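Local coordinates for protein translocated intimin receptor Tir (Escherichia coli, PDB 2ZQK) that serves as the bacterially delivered receptor in the host-cell membrane that binds intimin through its extracellular region and triggers actin pedestal formation from its intracellular parts, at residues T8-L16 and I51-A62. Numbering follows the deposited sequence.
Sequences TETATRDQL and IEEQAKAAGEEA
E9 meets G59 where helices 8-16 and 51-62 pack antiparallel, their axes approaching to 7.5 Å at 147° and the two CA atoms to 4.6 Å. E9 is a knob in the hole formed by E52, A55, K56 and G59, and its CA lies 3.5 Å from A55 O, a CA-H...O contact. With CG anti to the backbone N (chi1 162°), its extended chain runs alongside K56 and ends with OE2 3.6 Å from K56 CG. R13 bends at chi2 and chi3, bringing its guanidinium to that flank, where E9 OE2 lies in its plane at the edge and forms a salt bridge with NH2. E52 OE1 instead sits well out of that plane, 3.3 Å from R13 NE, and pairs by charge alone. T12 turns its methyl onto A55 and its OG1 onto A58 CB, while the same OG1 donates a hydrogen bond to T8 O. At the other end, L16 CB packs 3.7 Å from I51 CG2 and its CD1 3.5 Å from Q54 CB. Strands 27-31 and 37-40 lie between these two long helices of the intimin-binding domain. No hydrogen bond crosses between the segments; small A55, A58 and G59 are consistent with the close approach, and R13 probably offsets the like charges of E9 and E52, whose OE2 atoms are 4.0 Å apart.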
loop_
_atom_site.group_PDB
_atom_site.type_symbol
_atom_site.label_atom_id
_atom_site.label_comp_id
_atom_site.label_asym_id
_atom_site.label_seq_id
_atom_site.Cartn_x
_atom_site.Cartn_y
_atom_site.Cartn_z
ATOM N N THR B 8 39.570 12.742 -7.863
ATOM C CA THR B 8 39.248 11.373 -8.244
ATOM C C THR B 8 38.619 10.613 -7.102
ATOM O O THR B 8 37.562 10.010 -7.261
ATOM C CB THR B 8 40.490 10.600 -8.687
ATOM O OG1 THR B 8 41.037 11.225 -9.852
ATOM C CG2 THR B 8 40.133 9.136 -8.999
ATOM N N GLU B 9 39.282 10.631 -5.953
ATOM C CA GLU B 9 38.766 9.940 -4.789
ATOM C C GLU B 9 37.355 10.409 -4.420
ATOM O O GLU B 9 36.421 9.601 -4.362
ATOM C CB GLU B 9 39.705 10.143 -3.607
ATOM C CG GLU B 9 39.057 9.843 -2.274
ATOM C CD GLU B 9 40.017 9.979 -1.126
ATOM O OE1 GLU B 9 40.800 10.953 -1.132
ATOM O OE2 GLU B 9 39.982 9.122 -0.218
ATOM N N THR B 10 37.202 11.710 -4.173
ATOM C CA THR B 10 35.907 12.270 -3.802
ATOM C C THR B 10 34.814 11.938 -4.822
ATOM O O THR B 10 33.747 11.463 -4.446
ATOM C CB THR B 10 36.008 13.806 -3.610
ATOM O OG1 THR B 10 36.890 14.082 -2.515
ATOM C CG2 THR B 10 34.644 14.408 -3.301
ATOM N N ALA B 11 35.074 12.176 -6.102
ATOM C CA ALA B 11 34.083 11.878 -7.131
ATOM C C ALA B 11 33.694 10.421 -7.012
ATOM O O ALA B 11 32.507 10.096 -6.955
ATOM C CB ALA B 11 34.648 12.146 -8.516
ATOM N N THR B 12 34.699 9.546 -6.978
ATOM C CA THR B 12 34.469 8.114 -6.847
ATOM C C THR B 12 33.582 7.833 -5.634
ATOM O O THR B 12 32.525 7.204 -5.759
ATOM C CB THR B 12 35.792 7.350 -6.686
ATOM O OG1 THR B 12 36.548 7.447 -7.896
ATOM C CG2 THR B 12 35.534 5.884 -6.390
ATOM N N ARG B 13 34.007 8.302 -4.461
ATOM C CA ARG B 13 33.231 8.107 -3.238
ATOM C C ARG B 13 31.759 8.465 -3.424
ATOM O O ARG B 13 30.879 7.734 -2.968
ATOM C CB ARG B 13 33.805 8.952 -2.114
ATOM C CG ARG B 13 32.888 9.085 -0.914
ATOM C CD ARG B 13 33.545 8.484 0.304
ATOM N NE ARG B 13 34.963 8.820 0.330
ATOM C CZ ARG B 13 35.435 10.058 0.427
ATOM N NH1 ARG B 13 34.598 11.083 0.521
ATOM N NH2 ARG B 13 36.742 10.270 0.402
ATOM N N ASP B 14 31.494 9.598 -4.078
ATOM C CA ASP B 14 30.119 10.032 -4.324
ATOM C C ASP B 14 29.403 9.009 -5.172
ATOM O O ASP B 14 28.308 8.575 -4.845
ATOM C CB ASP B 14 30.066 11.373 -5.066
ATOM C CG ASP B 14 30.429 12.561 -4.187
ATOM O OD1 ASP B 14 30.125 12.539 -2.970
ATOM O OD2 ASP B 14 31.001 13.532 -4.731
ATOM N N GLN B 15 30.040 8.627 -6.266
ATOM C CA GLN B 15 29.470 7.665 -7.188
ATOM C C GLN B 15 29.166 6.319 -6.541
ATOM O O GLN B 15 28.057 5.793 -6.673
ATOM C CB GLN B 15 30.416 7.464 -8.351
ATOM C CG GLN B 15 29.907 6.514 -9.385
ATOM C CD GLN B 15 31.041 5.883 -10.145
ATOM O OE1 GLN B 15 31.871 6.581 -10.742
ATOM N NE2 GLN B 15 31.102 4.553 -10.121
ATOM N N LEU B 16 30.145 5.755 -5.844
ATOM C CA LEU B 16 29.941 4.470 -5.186
ATOM C C LEU B 16 28.883 4.562 -4.095
ATOM O O LEU B 16 28.091 3.632 -3.911
ATOM C CB LEU B 16 31.251 3.956 -4.604
ATOM C CG LEU B 16 32.252 3.488 -5.672
ATOM C CD1 LEU B 16 33.660 3.498 -5.098
ATOM C CD2 LEU B 16 31.874 2.095 -6.175
ATOM N N ILE B 51 33.570 1.082 0.606
ATOM C CA ILE B 51 33.591 2.133 -0.404
ATOM C C ILE B 51 34.830 3.002 -0.181
ATOM O O ILE B 51 35.601 3.277 -1.112
ATOM C CB ILE B 51 32.342 3.027 -0.304
ATOM C CG1 ILE B 51 31.102 2.233 -0.716
ATOM C CG2 ILE B 51 32.514 4.263 -1.165
ATOM C CD1 ILE B 51 29.810 2.972 -0.509
ATOM N N GLU B 52 35.018 3.420 1.067
ATOM C CA GLU B 52 36.146 4.261 1.448
ATOM C C GLU B 52 37.469 3.806 0.827
ATOM O O GLU B 52 38.262 4.631 0.363
ATOM C CB GLU B 52 36.268 4.278 2.971
ATOM C CG GLU B 52 37.069 5.433 3.499
ATOM C CD GLU B 52 36.574 6.751 2.952
ATOM O OE1 GLU B 52 35.347 7.000 3.022
ATOM O OE2 GLU B 52 37.412 7.534 2.454
ATOM N N GLU B 53 37.706 2.495 0.830
ATOM C CA GLU B 53 38.922 1.927 0.259
ATOM C C GLU B 53 38.939 2.128 -1.236
ATOM O O GLU B 53 39.931 2.601 -1.781
ATOM C CB GLU B 53 39.017 0.432 0.567
ATOM C CG GLU B 53 39.172 0.154 2.038
ATOM C CD GLU B 53 40.289 0.974 2.623
ATOM O OE1 GLU B 53 41.465 0.685 2.312
ATOM O OE2 GLU B 53 39.985 1.923 3.374
ATOM N N GLN B 54 37.840 1.753 -1.894
ATOM C CA GLN B 54 37.700 1.903 -3.341
ATOM C C GLN B 54 38.000 3.347 -3.732
ATOM O O GLN B 54 38.774 3.605 -4.660
ATOM C CB GLN B 54 36.280 1.543 -3.777
ATOM C CG GLN B 54 36.003 0.059 -3.887
ATOM C CD GLN B 54 34.579 -0.231 -4.331
ATOM O OE1 GLN B 54 33.633 -0.152 -3.536
ATOM N NE2 GLN B 54 34.418 -0.555 -5.610
ATOM N N ALA B 55 37.374 4.286 -3.023
ATOM C CA ALA B 55 37.602 5.699 -3.273
ATOM C C ALA B 55 39.114 5.994 -3.234
ATOM O O ALA B 55 39.648 6.674 -4.109
ATOM C CB ALA B 55 36.874 6.526 -2.229
ATOM N N LYS B 56 39.805 5.468 -2.226
ATOM C CA LYS B 56 41.241 5.685 -2.099
ATOM C C LYS B 56 42.056 5.027 -3.201
ATOM O O LYS B 56 43.086 5.559 -3.603
ATOM C CB LYS B 56 41.765 5.158 -0.759
ATOM C CG LYS B 56 41.211 5.820 0.481
ATOM C CD LYS B 56 42.218 5.699 1.617
ATOM C CE LYS B 56 41.570 5.851 2.980
ATOM N NZ LYS B 56 40.865 4.596 3.378
ATOM N N ALA B 57 41.621 3.861 -3.668
ATOM C CA ALA B 57 42.354 3.156 -4.719
ATOM C C ALA B 57 42.264 3.948 -6.011
ATOM O O ALA B 57 43.226 4.009 -6.777
ATOM C CB ALA B 57 41.794 1.751 -4.920
ATOM N N ALA B 58 41.099 4.550 -6.240
ATOM C CA ALA B 58 40.869 5.364 -7.423
ATOM C C ALA B 58 41.828 6.538 -7.347
ATOM O O ALA B 58 42.412 6.937 -8.355
ATOM C CB ALA B 58 39.440 5.867 -7.437
ATOM N N GLY B 59 41.981 7.080 -6.137
ATOM C CA GLY B 59 42.874 8.202 -5.915
ATOM C C GLY B 59 44.329 7.884 -6.224
ATOM O O GLY B 59 44.990 8.609 -6.980
ATOM N N GLU B 60 44.844 6.807 -5.639
ATOM C CA GLU B 60 46.228 6.413 -5.888
ATOM C C GLU B 60 46.423 6.080 -7.359
ATOM O O GLU B 60 47.427 6.435 -7.955
ATOM C CB GLU B 60 46.594 5.199 -5.042
ATOM C CG GLU B 60 46.523 5.464 -3.562
ATOM C CD GLU B 60 47.372 6.651 -3.164
ATOM O OE1 GLU B 60 48.574 6.664 -3.520
ATOM O OE2 GLU B 60 46.836 7.569 -2.502
ATOM N N GLU B 61 45.439 5.399 -7.937
ATOM C CA GLU B 61 45.491 4.993 -9.336
ATOM C C GLU B 61 45.618 6.228 -10.215
ATOM O O GLU B 61 46.194 6.184 -11.301
ATOM C CB GLU B 61 44.225 4.206 -9.685
ATOM C CG GLU B 61 44.397 3.222 -10.825
ATOM C CD GLU B 61 43.726 3.678 -12.098
ATOM O OE1 GLU B 61 42.487 3.850 -12.079
ATOM O OE2 GLU B 61 44.434 3.864 -13.113
ATOM N N ALA B 62 45.077 7.337 -9.726
ATOM C CA ALA B 62 45.139 8.591 -10.447
ATOM C C ALA B 62 46.530 9.174 -10.260
ATOM O O ALA B 62 47.192 9.533 -11.229
ATOM C CB ALA B 62 44.104 9.543 -9.910
#